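Local coordinates for pullulanase (PDB 2YOC), which hydrolyses alpha-1,6-glucosidic bonds in pullulan and related alpha-glucans, and is probably exported through a type 2 secretion system, at residues B[62-67]-B[114-119]; B[121-126]-B[144-149]. All coordinates share one frame; numbering follows the deposited sequence.

Contact 1. Residues B[62-67]-B[114-119]; sequences SKNLYL and IVRDGT
The Arg116 guanidinium has the side-chain amide of Asn64 over one face, the two planes turned 61° apart, and Tyr66 N at its edge, in plane; the Tyr66 ring lies alongside, almost perpendicular to it (89°). Tyr66 touches the arginine through CB, 3.4 Å from Arg116 NE, and its ring takes Ile114 at the edge, Tyr66 CD2 to Ile114 CD1 at 3.9 Å. All four residues sit on one face of an antiparallel ladder, strand 63-68 against strand 110-117, in the bacterial pullulanase-associated domain. Trp83 also packs here: its carbonyl oxygen accepts from Arg116 NH1, and its ring makes a cation-pi contact with Arg116 and an edge-to-face contact with Tyr66.

Asn64-Arg116 and Tyr66-Ile114 are the hydrogen-bonded pairs; Asn64 N to Arg116 O, at 2.9 Å, is nearly straight. Leu65-Val115 and Lys63-Asp117 are non-hydrogen-bonded and point to the other face, where Leu65 CD2 meets Val115 CG2 at 3.9 Å. Asp117 CG lies anti to the backbone N (chi1 -170°), which carries the carboxylate over to Ser62 and Lys63. Ser62 OG gives OD1 a weak hydrogen bond, and Lys63 NZ makes a salt bridge with Asp117 OD2 at 2.7 Å, approaching from above the carboxylate plane.

Contact 2. Residues B[121-126]-B[144-149]; sequences KLIDSD and GNSAVY
Ser146 points its hydroxyl at two neighbouring side chains of the other loop, Asp124 and Ser125. Its OG is anti to its own carbonyl carbon (chi1 -74°), and from there it shares a hydrogen bond with Ser125 OG at 2.8 Å, whose proton may sit on either serine. Asp124 comes to the same oxygen by its carboxylate, OD2 lying 2.6 Å from Ser146 OG. The aspartate's CG stands between its backbone N and carbonyl carbon (chi1 43°), a rotation that sets OD2 beside the serine hydroxyl. One residue earlier in the chain, Ile123 meets the opposing loop with both branches at its beta carbon. CG2 packs on the backbone of Ser146, 3.6 Å from its CA, and CG1 runs past the Gly144 amide.

The two segments join separate loops of the bacterial pullulanase-associated domain, a family of the transthyretin clan: the loop 121-126 leads into strand 127-130, while the loop 144-149 follows strand 138-141 and runs toward helix 152-159. Ile123 is the buried residue of the contact, also packing on Val115 and Val141, whereas Asp124 and Gly144 are exposed. Gly144, with positive phi, gives a weak backbone hydrogen bond from its N to Leu122 O, 2.8 Å away.

Each loop is also bonded within itself. Lys121 curls back so that NZ donates to the carbonyl oxygens of two successive residues, reaching Ile123 O in the carbonyl plane at 2.8 Å and Asp124 O from above its plane, and it forms a longer salt bridge to Asp126 OD1, which also takes a weak hydrogen bond from Trp83 NE1 of the second subunit. In the other loop the Tyr149 hydroxyl donates to Asn145 OD1 at 2.7 Å, while the tyrosine packs against Asp154, Ala155 and Ala158 of helix 152-159.

In the fold
Both contacts belong to the bacterial pullulanase-associated domain, with centres about 12 Å apart, and along the chain both segments of contact 1 come before either segment of contact 2. Strand 110-117 pairs antiparallel with 63-68 on one side and 127-130 on the other, and the connection from it to 127-130 supplies residues 121-126. The chain therefore doubles back on itself between the contacts: Val115 O lies 2.6 Å from Leu122 N, a probable hydrogen bond, and Ile114 CG2 packs on Lys121 CG at 3.7 Å. Contact 2 then ties this connection to the loop leading to helix 152-159. Both contacts also touch a second subunit, where Asp126 hydrogen-bonds Thr119 of that neighbouring copy.

Contact 1. Residues B[62-67]-B[114-119]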
ATOM      1  N   SER B  62     -30.506 -45.945   4.893  1.00123.92           N
ATOM      2  CA  SER B  62     -29.482 -44.981   4.485  1.00121.89           C
ATOM      3  C   SER B  62     -28.177 -45.637   3.993  1.00123.56           C
ATOM      4  O   SER B  62     -27.474 -45.037   3.179  1.00123.11           O
ATOM      5  CB  SER B  62     -29.207 -43.997   5.621  1.00122.99           C
ATOM      6  OG  SER B  62     -28.869 -44.654   6.835  1.00127.81           O
ATOM      7  N   LYS B  63     -27.883 -46.873   4.471  1.00117.85           N
ATOM      8  CA  LYS B  63     -26.705 -47.675   4.131  1.00116.59           C
ATOM      9  C   LYS B  63     -26.820 -48.278   2.734  1.00120.47           C
ATOM     10  O   LYS B  63     -27.852 -48.868   2.396  1.00121.43           O
ATOM     11  CB  LYS B  63     -26.464 -48.767   5.193  1.00117.97           C
ATOM     12  CG  LYS B  63     -25.486 -48.385   6.307  1.00113.22           C
ATOM     13  CD  LYS B  63     -25.998 -47.280   7.223  1.00112.71           C
ATOM     14  CE  LYS B  63     -25.041 -46.984   8.336  1.00114.56           C
ATOM     15  NZ  LYS B  63     -25.648 -46.069   9.329  1.00122.83           N
ATOM     16  N   ASN B  64     -25.763 -48.096   1.918  1.00115.57           N
ATOM     17  CA  ASN B  64     -25.687 -48.570   0.530  1.00116.33           C
ATOM     18  C   ASN B  64     -24.253 -48.752   0.035  1.00120.63           C
ATOM     19  O   ASN B  64     -23.347 -48.047   0.477  1.00119.38           O
ATOM     20  CB  ASN B  64     -26.445 -47.621  -0.414  1.00116.07           C
ATOM     21  CG  ASN B  64     -25.952 -46.190  -0.393  1.00136.12           C
ATOM     22  OD1 ASN B  64     -25.965 -45.512   0.641  1.00130.84           O
ATOM     23  ND2 ASN B  64     -25.555 -45.684  -1.548  1.00123.71           N
ATOM     24  N   LEU B  65     -24.054 -49.664  -0.914  1.00118.48           N
ATOM     25  CA  LEU B  65     -22.724 -49.875  -1.471  1.00118.27           C
ATOM     26  C   LEU B  65     -22.636 -49.345  -2.881  1.00123.23           C
ATOM     27  O   LEU B  65     -23.431 -49.753  -3.734  1.00123.08           O
ATOM     28  CB  LEU B  65     -22.333 -51.363  -1.516  1.00119.18           C
ATOM     29  CG  LEU B  65     -22.628 -52.257  -0.338  1.00123.98           C
ATOM     30  CD1 LEU B  65     -22.165 -53.641  -0.640  1.00124.97           C
ATOM     31  CD2 LEU B  65     -21.966 -51.749   0.941  1.00126.61           C
ATOM     32  N   TYR B  66     -21.640 -48.482  -3.154  1.00120.39           N
ATOM     33  CA  TYR B  66     -21.406 -48.059  -4.532  1.00120.67           C
ATOM     34  C   TYR B  66     -20.488 -49.136  -5.115  1.00126.84           C
ATOM     35  O   TYR B  66     -19.307 -49.217  -4.753  1.00126.96           O
ATOM     36  CB  TYR B  66     -20.813 -46.637  -4.668  1.00119.79           C
ATOM     37  CG  TYR B  66     -20.558 -46.242  -6.113  1.00120.55           C
ATOM     38  CD1 TYR B  66     -21.608 -45.869  -6.952  1.00122.81           C
ATOM     39  CD2 TYR B  66     -19.274 -46.268  -6.648  1.00120.66           C
ATOM     40  CE1 TYR B  66     -21.382 -45.536  -8.290  1.00123.50           C
ATOM     41  CE2 TYR B  66     -19.037 -45.928  -7.981  1.00121.63           C
ATOM     42  CZ  TYR B  66     -20.093 -45.557  -8.797  1.00128.13           C
ATOM     43  OH  TYR B  66     -19.853 -45.209 -10.106  1.00127.97           O
ATOM     44  N   LEU B  67     -21.075 -50.022  -5.932  1.00124.22           N
ATOM     45  CA  LEU B  67     -20.391 -51.142  -6.573  1.00124.94           C
ATOM     46  C   LEU B  67     -20.158 -50.826  -8.057  1.00129.72           C
ATOM     47  O   LEU B  67     -21.015 -50.199  -8.692  1.00129.07           O
ATOM     48  CB  LEU B  67     -21.183 -52.433  -6.340  1.00126.19           C
ATOM     49  CG  LEU B  67     -21.272 -52.883  -4.870  1.00130.25           C
ATOM     50  CD1 LEU B  67     -22.619 -53.487  -4.566  1.00131.73           C
ATOM     51  CD2 LEU B  67     -20.168 -53.850  -4.514  1.00131.82           C
ATOM     52  N   ILE B 114     -17.491 -49.621  -2.161  1.00115.62           N
ATOM     53  CA  ILE B 114     -17.424 -48.355  -1.444  1.00113.69           C
ATOM     54  C   ILE B 114     -18.622 -48.405  -0.529  1.00115.96           C
ATOM     55  O   ILE B 114     -19.767 -48.386  -0.988  1.00116.51           O
ATOM     56  CB  ILE B 114     -17.372 -47.075  -2.326  1.00116.31           C
ATOM     57  CG1 ILE B 114     -16.066 -47.023  -3.154  1.00117.54           C
ATOM     58  CG2 ILE B 114     -17.500 -45.823  -1.443  1.00114.52           C
ATOM     59  CD1 ILE B 114     -16.123 -46.180  -4.404  1.00125.73           C
ATOM     60  N   VAL B 115     -18.349 -48.566   0.756  1.00110.09           N
ATOM     61  CA  VAL B 115     -19.371 -48.653   1.786  1.00108.93           C
ATOM     62  C   VAL B 115     -19.832 -47.225   2.147  1.00108.08           C
ATOM     63  O   VAL B 115     -18.998 -46.370   2.447  1.00106.23           O
ATOM     64  CB  VAL B 115     -18.832 -49.480   2.981  1.00113.00           C
ATOM     65  CG1 VAL B 115     -19.775 -49.421   4.179  1.00112.51           C
ATOM     66  CG2 VAL B 115     -18.569 -50.928   2.564  1.00114.04           C
ATOM     67  N   ARG B 116     -21.150 -46.961   2.037  1.00102.71           N
ATOM     68  CA  ARG B 116     -21.720 -45.628   2.269  1.00100.69           C
ATOM     69  C   ARG B 116     -22.988 -45.584   3.138  1.00104.92           C
ATOM     70  O   ARG B 116     -23.673 -46.587   3.307  1.00105.61           O
ATOM     71  CB  ARG B 116     -22.051 -44.951   0.921  1.00 97.38           C
ATOM     72  CG  ARG B 116     -20.904 -44.762  -0.056  1.00 96.52           C
ATOM     73  CD  ARG B 116     -21.369 -43.938  -1.241  1.00102.44           C
ATOM     74  NE  ARG B 116     -22.189 -44.702  -2.188  1.00104.25           N
ATOM     75  CZ  ARG B 116     -23.076 -44.166  -3.022  1.00112.00           C
ATOM     76  NH1 ARG B 116     -23.293 -42.856  -3.021  1.00 93.12           N
ATOM     77  NH2 ARG B 116     -23.767 -44.937  -3.849  1.00 98.90           N
ATOM     78  N   ASP B 117     -23.293 -44.382   3.662  1.00101.33           N
ATOM     79  CA  ASP B 117     -24.488 -43.989   4.427  1.00100.49           C
ATOM     80  C   ASP B 117     -24.954 -42.728   3.675  1.00 99.88           C
ATOM     81  O   ASP B 117     -24.555 -41.602   3.978  1.00 96.19           O
ATOM     82  CB  ASP B 117     -24.152 -43.698   5.911  1.00102.18           C
ATOM     83  CG  ASP B 117     -25.338 -43.504   6.854  1.00114.19           C
ATOM     84  OD1 ASP B 117     -26.395 -43.010   6.395  1.00114.75           O
ATOM     85  OD2 ASP B 117     -25.174 -43.749   8.069  1.00120.43           O
ATOM     86  N   GLY B 118     -25.721 -42.971   2.629  1.00 97.12           N
ATOM     87  CA  GLY B 118     -26.163 -41.941   1.709  1.00 96.70           C
ATOM     88  C   GLY B 118     -25.125 -41.826   0.615  1.00 99.90           C
ATOM     89  O   GLY B 118     -24.629 -42.841   0.111  1.00 99.35           O
ATOM     90  N   THR B 119     -24.758 -40.594   0.261  1.00 96.10           N
ATOM     91  CA  THR B 119     -23.743 -40.388  -0.770  1.00 95.92           C
ATOM     92  C   THR B 119     -22.418 -39.972  -0.118  1.00 98.64           C
ATOM     93  O   THR B 119     -21.691 -39.126  -0.643  1.00 97.79           O
ATOM     94  CB  THR B 119     -24.280 -39.584  -1.982  1.00105.99           C
ATOM     95  OG1 THR B 119     -24.643 -38.273  -1.573  1.00105.54           O
ATOM     96  CG2 THR B 119     -25.499 -40.242  -2.657  1.00106.81           C
TER

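Contact 2. Residues B[121-126]-B[144-149]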
ATOM      1  N   LYS B 121     -18.909 -41.760   1.927  1.00 93.66           N
ATOM      2  CA  LYS B 121     -18.065 -42.929   2.187  1.00 93.30           C
ATOM      3  C   LYS B 121     -17.978 -43.226   3.680  1.00 97.48           C
ATOM      4  O   LYS B 121     -17.657 -42.330   4.462  1.00 95.23           O
ATOM      5  CB  LYS B 121     -16.641 -42.686   1.675  1.00 95.10           C
ATOM      6  CG  LYS B 121     -16.452 -42.666   0.172  1.00111.20           C
ATOM      7  CD  LYS B 121     -14.992 -42.333  -0.161  1.00124.45           C
ATOM      8  CE  LYS B 121     -14.240 -43.442  -0.858  1.00143.27           C
ATOM      9  NZ  LYS B 121     -14.030 -44.641   0.006  1.00156.31           N
ATOM     10  N   LEU B 122     -18.254 -44.474   4.075  1.00 96.60           N
ATOM     11  CA  LEU B 122     -18.127 -44.915   5.471  1.00 96.96           C
ATOM     12  C   LEU B 122     -16.692 -45.390   5.731  1.00104.95           C
ATOM     13  O   LEU B 122     -16.139 -45.123   6.796  1.00104.10           O
ATOM     14  CB  LEU B 122     -19.134 -46.013   5.823  1.00 97.43           C
ATOM     15  CG  LEU B 122     -20.565 -45.555   6.092  1.00100.80           C
ATOM     16  CD1 LEU B 122     -21.499 -46.731   6.111  1.00101.84           C
ATOM     17  CD2 LEU B 122     -20.677 -44.825   7.412  1.00100.02           C
ATOM     18  N   ILE B 123     -16.084 -46.069   4.740  1.00105.08           N
ATOM     19  CA  ILE B 123     -14.685 -46.496   4.780  1.00105.82           C
ATOM     20  C   ILE B 123     -13.909 -45.574   3.834  1.00112.58           C
ATOM     21  O   ILE B 123     -14.235 -45.497   2.642  1.00112.98           O
ATOM     22  CB  ILE B 123     -14.507 -48.016   4.500  1.00109.72           C
ATOM     23  CG1 ILE B 123     -14.880 -48.821   5.744  1.00109.92           C
ATOM     24  CG2 ILE B 123     -13.080 -48.364   4.076  1.00109.93           C
ATOM     25  CD1 ILE B 123     -15.984 -49.733   5.531  1.00113.08           C
ATOM     26  N   ASP B 124     -12.926 -44.834   4.405  1.00110.67           N
ATOM     27  CA  ASP B 124     -12.044 -43.846   3.755  1.00110.88           C
ATOM     28  C   ASP B 124     -11.458 -44.321   2.409  1.00116.88           C
ATOM     29  O   ASP B 124     -11.620 -43.636   1.391  1.00116.31           O
ATOM     30  CB  ASP B 124     -10.932 -43.359   4.725  1.00111.92           C
ATOM     31  CG  ASP B 124     -10.253 -44.432   5.571  1.00122.02           C
ATOM     32  OD1 ASP B 124     -10.794 -44.769   6.653  1.00122.37           O
ATOM     33  OD2 ASP B 124      -9.159 -44.906   5.170  1.00127.09           O
ATOM     34  N   SER B 125     -10.818 -45.505   2.415  1.00114.96           N
ATOM     35  CA  SER B 125     -10.210 -46.145   1.253  1.00116.06           C
ATOM     36  C   SER B 125     -11.237 -46.942   0.431  1.00122.26           C
ATOM     37  O   SER B 125     -12.222 -47.463   0.979  1.00122.21           O
ATOM     38  CB  SER B 125      -9.063 -47.061   1.688  1.00119.73           C
ATOM     39  OG  SER B 125      -9.482 -48.144   2.508  1.00127.69           O
ATOM     40  N   ASP B 126     -10.994 -47.031  -0.896  1.00119.41           N
ATOM     41  CA  ASP B 126     -11.810 -47.826  -1.807  1.00120.10           C
ATOM     42  C   ASP B 126     -11.407 -49.285  -1.555  1.00126.88           C
ATOM     43  O   ASP B 126     -10.233 -49.643  -1.720  1.00127.05           O
ATOM     44  CB  ASP B 126     -11.543 -47.443  -3.276  1.00121.21           C
ATOM     45  CG  ASP B 126     -11.742 -45.988  -3.648  1.00124.75           C
ATOM     46  OD1 ASP B 126     -12.260 -45.223  -2.807  1.00123.95           O
ATOM     47  OD2 ASP B 126     -11.383 -45.616  -4.784  1.00129.20           O
ATOM     48  N   GLY B 144     -14.787 -46.616   8.776  1.00123.85           N
ATOM     49  CA  GLY B 144     -13.517 -45.890   8.860  1.00123.03           C
ATOM     50  C   GLY B 144     -12.293 -46.749   9.146  1.00126.80           C
ATOM     51  O   GLY B 144     -11.218 -46.215   9.431  1.00125.09           O
ATOM     52  N   ASN B 145     -12.448 -48.087   9.044  1.00124.75           N
ATOM     53  CA  ASN B 145     -11.435 -49.096   9.358  1.00125.38           C
ATOM     54  C   ASN B 145     -10.490 -49.452   8.218  1.00130.79           C
ATOM     55  O   ASN B 145      -9.368 -49.875   8.508  1.00131.56           O
ATOM     56  CB  ASN B 145     -12.097 -50.356   9.926  1.00127.48           C
ATOM     57  CG  ASN B 145     -11.196 -51.255  10.735  1.00152.72           C
ATOM     58  OD1 ASN B 145     -10.656 -52.234  10.227  1.00149.84           O
ATOM     59  ND2 ASN B 145     -11.063 -50.980  12.026  1.00142.80           N
ATOM     60  N   SER B 146     -10.931 -49.316   6.931  1.00126.77           N
ATOM     61  CA  SER B 146     -10.156 -49.641   5.705  1.00126.06           C
ATOM     62  C   SER B 146      -9.818 -51.127   5.545  1.00129.08           C
ATOM     63  O   SER B 146      -9.570 -51.576   4.421  1.00129.01           O
ATOM     64  CB  SER B 146      -8.881 -48.804   5.596  1.00128.26           C
ATOM     65  OG  SER B 146      -9.143 -47.458   5.238  1.00136.28           O
ATOM     66  N   ALA B 147      -9.785 -51.875   6.666  1.00124.88           N
ATOM     67  CA  ALA B 147      -9.438 -53.290   6.714  1.00125.61           C
ATOM     68  C   ALA B 147     -10.625 -54.195   6.455  1.00130.32           C
ATOM     69  O   ALA B 147     -11.770 -53.850   6.760  1.00130.33           O
ATOM     70  CB  ALA B 147      -8.797 -53.631   8.049  1.00126.17           C
ATOM     71  N   VAL B 148     -10.325 -55.363   5.897  1.00127.21           N
ATOM     72  CA  VAL B 148     -11.284 -56.400   5.552  1.00128.06           C
ATOM     73  C   VAL B 148     -11.004 -57.601   6.480  1.00135.02           C
ATOM     74  O   VAL B 148      -9.845 -58.009   6.629  1.00135.01           O
ATOM     75  CB  VAL B 148     -11.146 -56.762   4.046  1.00131.51           C
ATOM     76  CG1 VAL B 148     -12.048 -57.919   3.671  1.00132.74           C
ATOM     77  CG2 VAL B 148     -11.436 -55.561   3.152  1.00129.94           C
ATOM     78  N   TYR B 149     -12.060 -58.150   7.108  1.00133.25           N
ATOM     79  CA  TYR B 149     -11.962 -59.294   8.026  1.00134.59           C
ATOM     80  C   TYR B 149     -12.655 -60.508   7.433  1.00140.44           C
ATOM     81  O   TYR B 149     -13.628 -60.352   6.697  1.00140.48           O
ATOM     82  CB  TYR B 149     -12.567 -58.946   9.405  1.00135.23           C
ATOM     83  CG  TYR B 149     -11.937 -57.731  10.052  1.00135.48           C
ATOM     84  CD1 TYR B 149     -12.352 -56.444   9.721  1.00135.29           C
ATOM     85  CD2 TYR B 149     -10.921 -57.865  10.990  1.00137.00           C
ATOM     86  CE1 TYR B 149     -11.762 -55.320  10.296  1.00134.79           C
ATOM     87  CE2 TYR B 149     -10.330 -56.750  11.579  1.00135.89           C
ATOM     88  CZ  TYR B 149     -10.750 -55.479  11.224  1.00140.52           C
ATOM     89  OH  TYR B 149     -10.148 -54.375  11.772  1.00137.89           O
TER